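Local coordinates for RsfP (Uncultured bacterium, PDB 4GLJ), which probably catalyses the phosphate-dependent cleavage of methylthioadenosine to adenine and methylthioribose-1-phosphate, and binds the dye rhodamine B, at residues A[168-180]-A[188-201]. Sequence-based numbering, arbitrary orientation.
Sequences KATYVCIEGPQFS and YRQMQADIIGMTNM. With RHB (N-[9-(2-carboxyphenyl)-6-(diethylamino)-3H-xanthen-3-ylidene]-N-ethylethanaminium), chain C; RHB (N-[9-(2-carboxyphenyl)-6-(diethylamino)-3H-xanthen-3-ylidene]-N-ethylethanaminium), chain B.
A beta-alpha-beta unit of the phosphorylase fold brings strands 169-173 and 195-197 together in parallel, with helix 182-190 as the crossover. V172 pairs with I196 and bonds to the residues on either side of it: its N-H goes to I195 O (2.9 Å) and its O takes the N-H of G197 (N to O 3.0 Å). I174 N to G197 O continues the pairing. At the start, D194 turns its side chain back to the partner strand. Its OD1 takes T170 N at 2.8 Å through the anti lone pair, while D194 N donates to T170 O.

On the face with Y171 and C173, the tyrosine ring is sandwiched between G197 N, above one face toward the rim, and N200 CB over the opposite face in a CH-pi contact, 4.1 Å from the centroid. With chi1 at 177°, the Y171 side chain extends away from its own N, which carries OH to the residues after strand 195-197. There OH accepts the backbone N-H of both T199 and N200. C173 SG accepts the N-H of M201, with N 3.5 Å from the sulfur, a normal length for such a bond. Three successive N-H groups leading into helix 200-209 are thus held, close to where T199 OG1 binds a phosphate ion. N200 OD1 is held by T216 and S95.

On the face with V172 and I196, V172 CG1 packs against A193 CB and I196 CB. Just beyond, I174 CG2 meets Y188 CZ and I196 CD1. S180 OG and Y188 OH share a water. The extended M198 chain runs past I174 CG1 to F179, whose CD1 is 3.8 Å from M198 CE. One rhodamine B lies over a face of the F179 ring, and a second meets its edge. I196, G197 and M198, with F179 from the loop after strand 169-173, line the rhodamine B pocket, consistent with the parallel beta-alpha-beta layout of the phosphorylase superfamily.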
ATOM      1  N   LYS A 168       5.475 -24.204   9.092  1.00 33.69           N
ATOM      2  CA  LYS A 168       5.884 -23.904   7.715  1.00 37.12           C
ATOM      3  C   LYS A 168       4.755 -23.326   6.826  1.00 38.50           C
ATOM      4  O   LYS A 168       4.531 -23.781   5.698  1.00 45.00           O
ATOM      5  CB  LYS A 168       6.513 -25.080   6.977  1.00 41.69           C
ATOM      6  CG  LYS A 168       7.633 -25.807   7.727  1.00 48.80           C
ATOM      7  CD  LYS A 168       8.673 -24.856   8.347  1.00 52.26           C
ATOM      8  CE  LYS A 168       9.752 -25.599   9.157  1.00 53.09           C
ATOM      9  NZ  LYS A 168       9.787 -27.038   8.793  1.00 54.66           N
ATOM     10  N   ALA A 169       4.119 -22.307   7.325  1.00 31.48           N
ATOM     11  CA  ALA A 169       3.015 -21.594   6.650  1.00 29.43           C
ATOM     12  C   ALA A 169       3.402 -20.124   6.385  1.00 28.01           C
ATOM     13  O   ALA A 169       4.368 -19.578   7.005  1.00 25.96           O
ATOM     14  CB  ALA A 169       1.778 -21.628   7.572  1.00 26.11           C
ATOM     15  N   THR A 170       2.700 -19.507   5.439  1.00 25.95           N
ATOM     16  CA  THR A 170       2.899 -18.086   5.129  1.00 23.76           C
ATOM     17  C   THR A 170       1.750 -17.231   5.662  1.00 25.78           C
ATOM     18  O   THR A 170       0.589 -17.535   5.344  1.00 24.70           O
ATOM     19  CB  THR A 170       3.030 -17.869   3.618  1.00 25.56           C
ATOM     20  OG1 THR A 170       4.226 -18.514   3.214  1.00 26.89           O
ATOM     21  CG2 THR A 170       3.137 -16.371   3.315  1.00 23.67           C
ATOM     22  N   TYR A 171       2.074 -16.209   6.488  1.00 22.56           N
ATOM     23  CA  TYR A 171       1.102 -15.274   7.113  1.00 22.07           C
ATOM     24  C   TYR A 171       1.043 -14.045   6.235  1.00 23.27           C
ATOM     25  O   TYR A 171       2.045 -13.379   6.023  1.00 21.63           O
ATOM     26  CB  TYR A 171       1.627 -14.868   8.507  1.00 22.24           C
ATOM     27  CG  TYR A 171       0.852 -13.844   9.362  1.00 23.77           C
ATOM     28  CD1 TYR A 171       0.762 -12.452   9.002  1.00 23.63           C
ATOM     29  CD2 TYR A 171       0.301 -14.221  10.595  1.00 26.68           C
ATOM     30  CE1 TYR A 171       0.101 -11.508   9.850  1.00 24.87           C
ATOM     31  CE2 TYR A 171      -0.330 -13.258  11.435  1.00 25.01           C
ATOM     32  CZ  TYR A 171      -0.438 -11.923  11.051  1.00 26.32           C
ATOM     33  OH  TYR A 171      -1.056 -11.046  11.976  1.00 28.08           O
ATOM     34  N   VAL A 172      -0.160 -13.704   5.737  1.00 20.85           N
ATOM     35  CA  VAL A 172      -0.246 -12.442   4.988  1.00 19.43           C
ATOM     36  C   VAL A 172      -0.869 -11.440   5.977  1.00 20.34           C
ATOM     37  O   VAL A 172      -1.891 -11.712   6.576  1.00 19.22           O
ATOM     38  CB  VAL A 172      -1.059 -12.560   3.663  1.00 22.23           C
ATOM     39  CG1 VAL A 172      -2.455 -13.072   3.940  1.00 21.75           C
ATOM     40  CG2 VAL A 172      -1.203 -11.153   3.032  1.00 21.53           C
ATOM     41  N   CYS A 173      -0.255 -10.240   6.080  1.00 19.64           N
ATOM     42  CA  CYS A 173      -0.706  -9.240   7.012  1.00 20.04           C
ATOM     43  C   CYS A 173      -1.370  -8.148   6.203  1.00 21.00           C
ATOM     44  O   CYS A 173      -0.713  -7.548   5.392  1.00 20.50           O
ATOM     45  CB  CYS A 173       0.467  -8.616   7.743  1.00 20.99           C
ATOM     46  SG  CYS A 173      -0.116  -7.735   9.261  1.00 22.84           S
ATOM     47  N   ILE A 174      -2.623  -7.827   6.548  1.00 20.58           N
ATOM     48  CA  ILE A 174      -3.339  -6.778   5.826  1.00 20.40           C
ATOM     49  C   ILE A 174      -3.565  -5.627   6.779  1.00 20.68           C
ATOM     50  O   ILE A 174      -3.390  -5.747   8.037  1.00 21.53           O
ATOM     51  CB  ILE A 174      -4.685  -7.316   5.250  1.00 18.83           C
ATOM     52  CG1 ILE A 174      -5.660  -7.728   6.392  1.00 20.37           C
ATOM     53  CG2 ILE A 174      -4.437  -8.438   4.195  1.00 20.27           C
ATOM     54  CD1 ILE A 174      -7.120  -7.862   5.897  1.00 25.99           C
ATOM     55  N   GLU A 175      -3.936  -4.495   6.201  1.00 20.49           N
ATOM     56  CA  GLU A 175      -4.099  -3.262   6.961  1.00 20.25           C
ATOM     57  C   GLU A 175      -5.310  -3.352   7.917  1.00 20.01           C
ATOM     58  O   GLU A 175      -5.191  -2.928   9.038  1.00 21.30           O
ATOM     59  CB  GLU A 175      -4.273  -2.063   5.982  1.00 21.79           C
ATOM     60  CG  GLU A 175      -4.359  -0.701   6.679  1.00 22.98           C
ATOM     61  CD  GLU A 175      -3.121  -0.479   7.581  1.00 29.74           C
ATOM     62  OE1 GLU A 175      -1.998  -0.569   7.051  1.00 26.07           O
ATOM     63  OE2 GLU A 175      -3.210  -0.205   8.838  1.00 30.90           O
ATOM     64  N   GLY A 176      -6.446  -3.870   7.443  1.00 20.85           N
ATOM     65  CA  GLY A 176      -7.647  -3.934   8.304  1.00 21.16           C
ATOM     66  C   GLY A 176      -8.275  -2.537   8.248  1.00 22.15           C
ATOM     67  O   GLY A 176      -7.836  -1.694   7.451  1.00 21.55           O
ATOM     68  N   PRO A 177      -9.275  -2.247   9.103  1.00 23.12           N
ATOM     69  CA  PRO A 177      -9.808  -3.201  10.050  1.00 22.94           C
ATOM     70  C   PRO A 177     -10.831  -4.173   9.440  1.00 23.98           C
ATOM     71  O   PRO A 177     -11.191  -5.116  10.137  1.00 25.89           O
ATOM     72  CB  PRO A 177     -10.444  -2.275  11.115  1.00 24.28           C
ATOM     73  CG  PRO A 177     -10.983  -1.095  10.294  1.00 24.71           C
ATOM     74  CD  PRO A 177      -9.892  -0.903   9.244  1.00 23.85           C
ATOM     75  N   GLN A 178     -11.301  -3.958   8.195  1.00 20.97           N
ATOM     76  CA  GLN A 178     -12.398  -4.824   7.696  1.00 23.34           C
ATOM     77  C   GLN A 178     -11.860  -6.146   7.314  1.00 22.81           C
ATOM     78  O   GLN A 178     -10.689  -6.222   6.938  1.00 24.55           O
ATOM     79  CB  GLN A 178     -13.135  -4.162   6.501  1.00 22.81           C
ATOM     80  CG  GLN A 178     -13.708  -2.783   6.890  1.00 23.17           C
ATOM     81  CD  GLN A 178     -12.693  -1.663   6.606  1.00 23.04           C
ATOM     82  OE1 GLN A 178     -11.590  -1.927   6.061  1.00 24.78           O
ATOM     83  NE2 GLN A 178     -13.032  -0.448   6.956  1.00 22.76           N
ATOM     84  N   PHE A 179     -12.669  -7.199   7.402  1.00 21.86           N
ATOM     85  CA  PHE A 179     -12.208  -8.483   6.860  1.00 24.28           C
ATOM     86  C   PHE A 179     -12.226  -8.452   5.343  1.00 22.20           C
ATOM     87  O   PHE A 179     -12.810  -7.555   4.747  1.00 23.17           O
ATOM     88  CB  PHE A 179     -13.017  -9.660   7.437  1.00 26.67           C
ATOM     89  CG  PHE A 179     -12.921  -9.775   8.950  1.00 30.91           C
ATOM     90  CD1 PHE A 179     -11.687 -10.045   9.563  1.00 32.22           C
ATOM     91  CD2 PHE A 179     -14.047  -9.568   9.764  1.00 33.27           C
ATOM     92  CE1 PHE A 179     -11.600 -10.157  10.965  1.00 35.09           C
ATOM     93  CE2 PHE A 179     -13.962  -9.683  11.163  1.00 36.96           C
ATOM     94  CZ  PHE A 179     -12.750 -10.001  11.762  1.00 38.33           C
ATOM     95  N   SER A 180     -11.491  -9.356   4.732  1.00 25.90           N
ATOM     96  CA  SER A 180     -11.151  -9.346   3.305  1.00 23.27           C
ATOM     97  C   SER A 180     -12.361  -9.592   2.468  1.00 27.54           C
ATOM     98  O   SER A 180     -13.281 -10.369   2.884  1.00 23.73           O
ATOM     99  CB  SER A 180     -10.169 -10.496   3.027  1.00 22.38           C
ATOM    100  OG  SER A 180      -8.937 -10.183   3.665  1.00 26.92           O
ATOM    101  N   TYR A 188      -5.043 -13.880  -2.144  1.00 24.73           N
ATOM    102  CA  TYR A 188      -4.037 -14.293  -1.142  1.00 25.39           C
ATOM    103  C   TYR A 188      -3.736 -15.776  -1.229  1.00 26.01           C
ATOM    104  O   TYR A 188      -2.559 -16.214  -1.108  1.00 28.32           O
ATOM    105  CB  TYR A 188      -4.503 -13.983   0.271  1.00 22.60           C
ATOM    106  CG  TYR A 188      -4.838 -12.519   0.477  1.00 23.65           C
ATOM    107  CD1 TYR A 188      -4.096 -11.504  -0.149  1.00 23.83           C
ATOM    108  CD2 TYR A 188      -5.884 -12.164   1.297  1.00 22.11           C
ATOM    109  CE1 TYR A 188      -4.405 -10.159   0.021  1.00 25.71           C
ATOM    110  CE2 TYR A 188      -6.217 -10.814   1.495  1.00 22.77           C
ATOM    111  CZ  TYR A 188      -5.444  -9.817   0.855  1.00 24.66           C
ATOM    112  OH  TYR A 188      -5.759  -8.487   1.033  1.00 25.70           O
ATOM    113  N   ARG A 189      -4.784 -16.576  -1.481  1.00 25.29           N
ATOM    114  CA  ARG A 189      -4.584 -17.992  -1.834  1.00 30.45           C
ATOM    115  C   ARG A 189      -3.688 -18.215  -3.062  1.00 33.66           C
ATOM    116  O   ARG A 189      -2.836 -19.157  -3.068  1.00 33.78           O
ATOM    117  CB  ARG A 189      -5.936 -18.761  -1.979  1.00 35.76           C
ATOM    118  CG  ARG A 189      -6.797 -18.830  -0.704  1.00 38.02           C
ATOM    119  CD  ARG A 189      -8.149 -19.594  -0.867  1.00 39.89           C
ATOM    120  NE  ARG A 189      -7.989 -20.736  -1.773  1.00 47.06           N
ATOM    121  CZ  ARG A 189      -7.704 -22.002  -1.441  1.00 56.91           C
ATOM    122  NH1 ARG A 189      -7.560 -22.392  -0.166  1.00 55.47           N
ATOM    123  NH2 ARG A 189      -7.576 -22.914  -2.410  1.00 60.63           N
ATOM    124  N   GLN A 190      -3.858 -17.397  -4.119  1.00 31.78           N
ATOM    125  CA  GLN A 190      -3.076 -17.565  -5.336  1.00 35.82           C
ATOM    126  C   GLN A 190      -1.593 -17.177  -5.032  1.00 35.50           C
ATOM    127  O   GLN A 190      -0.647 -17.677  -5.676  1.00 39.00           O
ATOM    128  CB  GLN A 190      -3.725 -16.713  -6.468  1.00 39.15           C
ATOM    129  CG  GLN A 190      -2.851 -16.501  -7.695  1.00 50.63           C
ATOM    130  CD  GLN A 190      -3.503 -15.564  -8.714  1.00 56.70           C
ATOM    131  OE1 GLN A 190      -4.723 -15.571  -8.887  1.00 61.98           O
ATOM    132  NE2 GLN A 190      -2.698 -14.748  -9.365  1.00 62.72           N
ATOM    133  N   MET A 191      -1.392 -16.316  -4.035  1.00 33.39           N
ATOM    134  CA  MET A 191      -0.012 -15.900  -3.656  1.00 38.48           C
ATOM    135  C   MET A 191       0.584 -16.949  -2.722  1.00 37.34           C
ATOM    136  O   MET A 191       1.656 -16.742  -2.227  1.00 42.26           O
ATOM    137  CB  MET A 191      -0.010 -14.583  -2.863  1.00 38.43           C
ATOM    138  CG  MET A 191      -0.415 -13.339  -3.628  1.00 42.91           C
ATOM    139  SD  MET A 191      -1.016 -12.047  -2.497  1.00 42.34           S
ATOM    140  CE  MET A 191       0.127 -12.040  -1.180  1.00 35.05           C
ATOM    141  N   GLN A 192      -0.137 -18.041  -2.468  1.00 35.87           N
ATOM    142  CA  GLN A 192       0.314 -19.150  -1.567  1.00 39.10           C
ATOM    143  C   GLN A 192       0.375 -18.747  -0.099  1.00 35.65           C
ATOM    144  O   GLN A 192       1.200 -19.261   0.617  1.00 39.15           O
ATOM    145  CB  GLN A 192       1.721 -19.638  -1.913  1.00 42.87           C
ATOM    146  CG  GLN A 192       2.051 -19.703  -3.377  1.00 51.74           C
ATOM    147  CD  GLN A 192       1.510 -20.946  -3.979  1.00 55.44           C
ATOM    148  OE1 GLN A 192       2.250 -21.883  -4.220  1.00 62.11           O
ATOM    149  NE2 GLN A 192       0.198 -20.978  -4.203  1.00 56.06           N
ATOM    150  N   ALA A 193      -0.417 -17.791   0.329  1.00 32.39           N
ATOM    151  CA  ALA A 193      -0.499 -17.508   1.721  1.00 31.03           C
ATOM    152  C   ALA A 193      -1.451 -18.548   2.370  1.00 33.85           C
ATOM    153  O   ALA A 193      -2.399 -18.991   1.718  1.00 33.07           O
ATOM    154  CB  ALA A 193      -1.051 -16.103   1.927  1.00 28.65           C
ATOM    155  N   ASP A 194      -1.289 -18.811   3.679  1.00 25.95           N
ATOM    156  CA  ASP A 194      -2.013 -19.881   4.371  1.00 26.06           C
ATOM    157  C   ASP A 194      -2.952 -19.350   5.463  1.00 24.58           C
ATOM    158  O   ASP A 194      -3.989 -19.951   5.729  1.00 26.94           O
ATOM    159  CB  ASP A 194      -0.975 -20.819   5.006  1.00 27.68           C
ATOM    160  CG  ASP A 194      -0.110 -21.502   3.939  1.00 33.26           C
ATOM    161  OD1 ASP A 194       1.132 -21.321   3.941  1.00 33.69           O
ATOM    162  OD2 ASP A 194      -0.707 -22.193   3.050  1.00 35.26           O
ATOM    163  N   ILE A 195      -2.551 -18.255   6.086  1.00 21.63           N
ATOM    164  CA  ILE A 195      -3.288 -17.601   7.154  1.00 21.07           C
ATOM    165  C   ILE A 195      -3.167 -16.065   6.942  1.00 21.58           C
ATOM    166  O   ILE A 195      -2.220 -15.596   6.319  1.00 21.70           O
ATOM    167  CB  ILE A 195      -2.773 -18.010   8.539  1.00 21.29           C
ATOM    168  CG1 ILE A 195      -1.284 -17.625   8.730  1.00 22.21           C
ATOM    169  CG2 ILE A 195      -3.024 -19.527   8.752  1.00 21.45           C
ATOM    170  CD1 ILE A 195      -0.660 -17.956  10.093  1.00 22.58           C
ATOM    171  N   ILE A 196      -4.138 -15.346   7.494  1.00 20.20           N
ATOM    172  CA  ILE A 196      -4.296 -13.940   7.380  1.00 20.28           C
ATOM    173  C   ILE A 196      -4.477 -13.286   8.722  1.00 20.71           C
ATOM    174  O   ILE A 196      -5.359 -13.673   9.547  1.00 21.78           O
ATOM    175  CB  ILE A 196      -5.445 -13.576   6.383  1.00 21.48           C
ATOM    176  CG1 ILE A 196      -5.640 -12.025   6.294  1.00 21.42           C
ATOM    177  CG2 ILE A 196      -6.759 -14.267   6.745  1.00 24.35           C
ATOM    178  CD1 ILE A 196      -6.164 -11.653   4.925  1.00 25.36           C
ATOM    179  N   GLY A 197      -3.703 -12.241   8.963  1.00 20.49           N
ATOM    180  CA  GLY A 197      -3.883 -11.503  10.211  1.00 22.10           C
ATOM    181  C   GLY A 197      -3.649 -10.002   9.927  1.00 23.17           C
ATOM    182  O   GLY A 197      -3.492  -9.631   8.769  1.00 20.90           O
ATOM    183  N   MET A 198      -3.697  -9.150  10.969  1.00 20.52           N
ATOM    184  CA  MET A 198      -3.613  -7.680  10.742  1.00 22.95           C
ATOM    185  C   MET A 198      -2.492  -7.053  11.528  1.00 20.30           C
ATOM    186  O   MET A 198      -2.333  -5.810  11.487  1.00 23.68           O
ATOM    187  CB  MET A 198      -4.957  -7.032  11.116  1.00 23.06           C
ATOM    188  CG  MET A 198      -6.141  -7.591  10.298  1.00 24.78           C
ATOM    189  SD  MET A 198      -7.653  -6.703  10.692  1.00 25.71           S
ATOM    190  CE  MET A 198      -8.777  -7.581   9.638  1.00 25.45           C
ATOM    191  N   THR A 199      -1.756  -7.867  12.303  1.00 20.63           N
ATOM    192  CA  THR A 199      -0.881  -7.202  13.316  1.00 22.94           C
ATOM    193  C   THR A 199       0.638  -7.551  13.266  1.00 24.70           C
ATOM    194  O   THR A 199       1.458  -6.773  13.819  1.00 23.14           O
ATOM    195  CB  THR A 199      -1.353  -7.530  14.779  1.00 23.91           C
ATOM    196  OG1 THR A 199      -1.392  -8.977  14.926  1.00 24.26           O
ATOM    197  CG2 THR A 199      -2.701  -6.988  15.042  1.00 25.03           C
ATOM    198  N   ASN A 200       1.022  -8.697  12.677  1.00 20.51           N
ATOM    199  CA  ASN A 200       2.405  -9.123  12.846  1.00 23.14           C
ATOM    200  C   ASN A 200       3.392  -8.378  11.936  1.00 22.01           C
ATOM    201  O   ASN A 200       4.602  -8.494  12.119  1.00 24.66           O
ATOM    202  CB  ASN A 200       2.513 -10.659  12.791  1.00 23.26           C
ATOM    203  CG  ASN A 200       1.980 -11.310  14.114  1.00 28.59           C
ATOM    204  OD1 ASN A 200       2.568 -12.253  14.600  1.00 29.71           O
ATOM    205  ND2 ASN A 200       0.965 -10.678  14.780  1.00 27.39           N
ATOM    206  N   MET A 201       2.875  -7.540  11.036  1.00 23.11           N
ATOM    207  CA  MET A 201       3.669  -6.490  10.368  1.00 19.15           C
ATOM    208  C   MET A 201       3.085  -5.154  10.780  1.00 20.36           C
ATOM    209  O   MET A 201       1.880  -4.973  10.696  1.00 21.06           O
ATOM    210  CB  MET A 201       3.634  -6.658   8.840  1.00 18.89           C
ATOM    211  CG  MET A 201       4.411  -7.876   8.331  1.00 21.29           C
ATOM    212  SD  MET A 201       6.194  -7.492   8.435  1.00 25.99           S
ATOM    213  CE  MET A 201       6.906  -8.971   7.723  1.00 24.62           C
TER
HETATM  214  O2  RHB C 302     -13.955 -15.962  11.899  0.50 63.09           O
HETATM  215  C26 RHB C 302     -14.529 -15.844  13.006  0.50 65.11           C
HETATM  216  C19 RHB C 302     -13.995 -14.762  13.906  0.50 64.06           C
HETATM  217  C14 RHB C 302     -13.154 -13.827  13.359  0.50 59.19           C
HETATM  218  C15 RHB C 302     -12.639 -12.810  14.153  0.50 64.93           C
HETATM  219  C16 RHB C 302     -12.929 -12.735  15.511  0.50 65.51           C
HETATM  220  C17 RHB C 302     -13.765 -13.691  16.076  0.50 61.93           C
HETATM  221  C18 RHB C 302     -14.284 -14.698  15.269  0.50 65.50           C
HETATM  222  C9  RHB C 302     -12.848 -13.836  11.909  0.50 58.60           C
HETATM  223  C8  RHB C 302     -13.913 -14.136  10.928  0.50 57.97           C
HETATM  224  C13 RHB C 302     -15.172 -14.457  11.416  0.50 61.82           C
HETATM  225  C12 RHB C 302     -16.193 -14.772  10.536  0.50 61.49           C
HETATM  226  C11 RHB C 302     -15.972 -14.758   9.163  0.50 64.70           C
HETATM  227  N1  RHB C 302     -17.088 -15.089   8.345  0.50 63.57           N
HETATM  228  C35 RHB C 302     -18.223 -14.183   8.623  0.50 65.86           C
HETATM  229  C36 RHB C 302     -19.303 -14.863   9.443  0.50 68.16           C
HETATM  230  C22 RHB C 302     -16.794 -15.058   6.895  0.50 64.31           C
HETATM  231  C23 RHB C 302     -17.935 -14.412   6.128  0.50 55.15           C
HETATM  232  C10 RHB C 302     -14.690 -14.430   8.670  0.50 63.59           C
HETATM  233  C7  RHB C 302     -13.635 -14.104   9.556  0.50 61.12           C
HETATM  234  O1  RHB C 302     -12.341 -13.783   9.110  0.50 55.99           O
HETATM  235  C1  RHB C 302     -11.297 -13.469   9.992  0.50 55.68           C
HETATM  236  C2  RHB C 302     -11.511 -13.482  11.385  0.50 57.28           C
HETATM  237  C6  RHB C 302     -10.007 -13.135   9.544  0.50 49.32           C
HETATM  238  C5  RHB C 302      -9.027 -12.840  10.512  0.50 46.78           C
HETATM  239  C4  RHB C 302      -9.253 -12.868  11.876  0.50 47.50           C
HETATM  240  C3  RHB C 302     -10.516 -13.189  12.316  0.50 57.06           C
HETATM  241  N2  RHB C 302      -7.763 -12.435  10.133  0.50 40.73           N
HETATM  242  C24 RHB C 302      -8.080 -11.684   8.937  0.50 41.44           C
HETATM  243  C25 RHB C 302      -7.371 -10.367   9.061  0.50 36.24           C
HETATM  244  C33 RHB C 302      -7.384 -11.363  11.055  0.50 37.67           C
HETATM  245  C34 RHB C 302      -7.171 -11.891  12.467  0.50 35.99           C
HETATM  246  O3  RHB C 302     -15.471 -16.610  13.353  0.50 61.54           O
HETATM  247  O2  RHB B 301     -15.803  -8.509  18.921  0.50 66.92           O
HETATM  248  C26 RHB B 301     -16.607  -8.834  18.026  0.50 60.23           C
HETATM  249  C19 RHB B 301     -16.122  -9.375  16.721  0.50 60.24           C
HETATM  250  C14 RHB B 301     -14.817  -9.755  16.414  0.50 62.86           C
HETATM  251  C15 RHB B 301     -14.563 -10.257  15.145  0.50 59.21           C
HETATM  252  C16 RHB B 301     -15.546 -10.384  14.183  0.50 58.08           C
HETATM  253  C17 RHB B 301     -16.829  -9.999  14.486  0.50 61.58           C
HETATM  254  C18 RHB B 301     -17.100  -9.509  15.755  0.50 63.53           C
HETATM  255  C9  RHB B 301     -13.605  -9.706  17.293  0.50 60.36           C
HETATM  256  C8  RHB B 301     -12.283  -9.694  16.598  0.50 60.89           C
HETATM  257  C13 RHB B 301     -12.178  -9.710  15.215  0.50 61.68           C
HETATM  258  C12 RHB B 301     -10.942  -9.695  14.563  0.50 59.46           C
HETATM  259  C11 RHB B 301      -9.778  -9.630  15.296  0.50 53.47           C
HETATM  260  N1  RHB B 301      -8.510  -9.671  14.675  0.50 51.53           N
HETATM  261  C35 RHB B 301      -8.685 -10.699  13.632  0.50 52.21           C
HETATM  262  C36 RHB B 301      -9.446 -11.843  14.282  0.50 50.82           C
HETATM  263  C22 RHB B 301      -7.879  -8.426  14.147  0.50 39.14           C
HETATM  264  C23 RHB B 301      -7.020  -7.766  15.238  0.50 29.09           C
HETATM  265  C10 RHB B 301      -9.898  -9.647  16.679  0.50 58.43           C
HETATM  266  C7  RHB B 301     -11.127  -9.660  17.328  0.50 58.41           C
HETATM  267  O1  RHB B 301     -11.179  -9.645  18.698  0.50 63.77           O
HETATM  268  C1  RHB B 301     -12.344  -9.667  19.419  0.50 60.04           C
HETATM  269  C2  RHB B 301     -13.582  -9.700  18.791  0.50 63.94           C
HETATM  270  C6  RHB B 301     -12.254  -9.646  20.802  0.50 60.85           C
HETATM  271  C5  RHB B 301     -13.390  -9.657  21.588  0.50 61.05           C
HETATM  272  C4  RHB B 301     -14.637  -9.688  20.979  0.50 65.30           C
HETATM  273  C3  RHB B 301     -14.733  -9.712  19.584  0.50 62.85           C
HETATM  274  N2  RHB B 301     -13.245  -9.654  22.988  0.50 62.98           N
HETATM  275  C24 RHB B 301     -12.664  -8.390  23.487  0.50 58.40           C
HETATM  276  C25 RHB B 301     -11.962  -8.669  24.802  0.50 58.06           C
HETATM  277  C33 RHB B 301     -14.534  -9.957  23.645  0.50 63.62           C
HETATM  278  C34 RHB B 301     -14.256 -10.561  25.007  0.50 62.31           C
HETATM  279  O3  RHB B 301     -17.839  -8.759  18.196  0.50 58.66           O
HETATM  280  O   HOH W   1       4.069 -19.095   0.581  1.00 41.01           O
HETATM  281  O   HOH W   2      -8.046  -8.026   2.455  1.00 25.25           O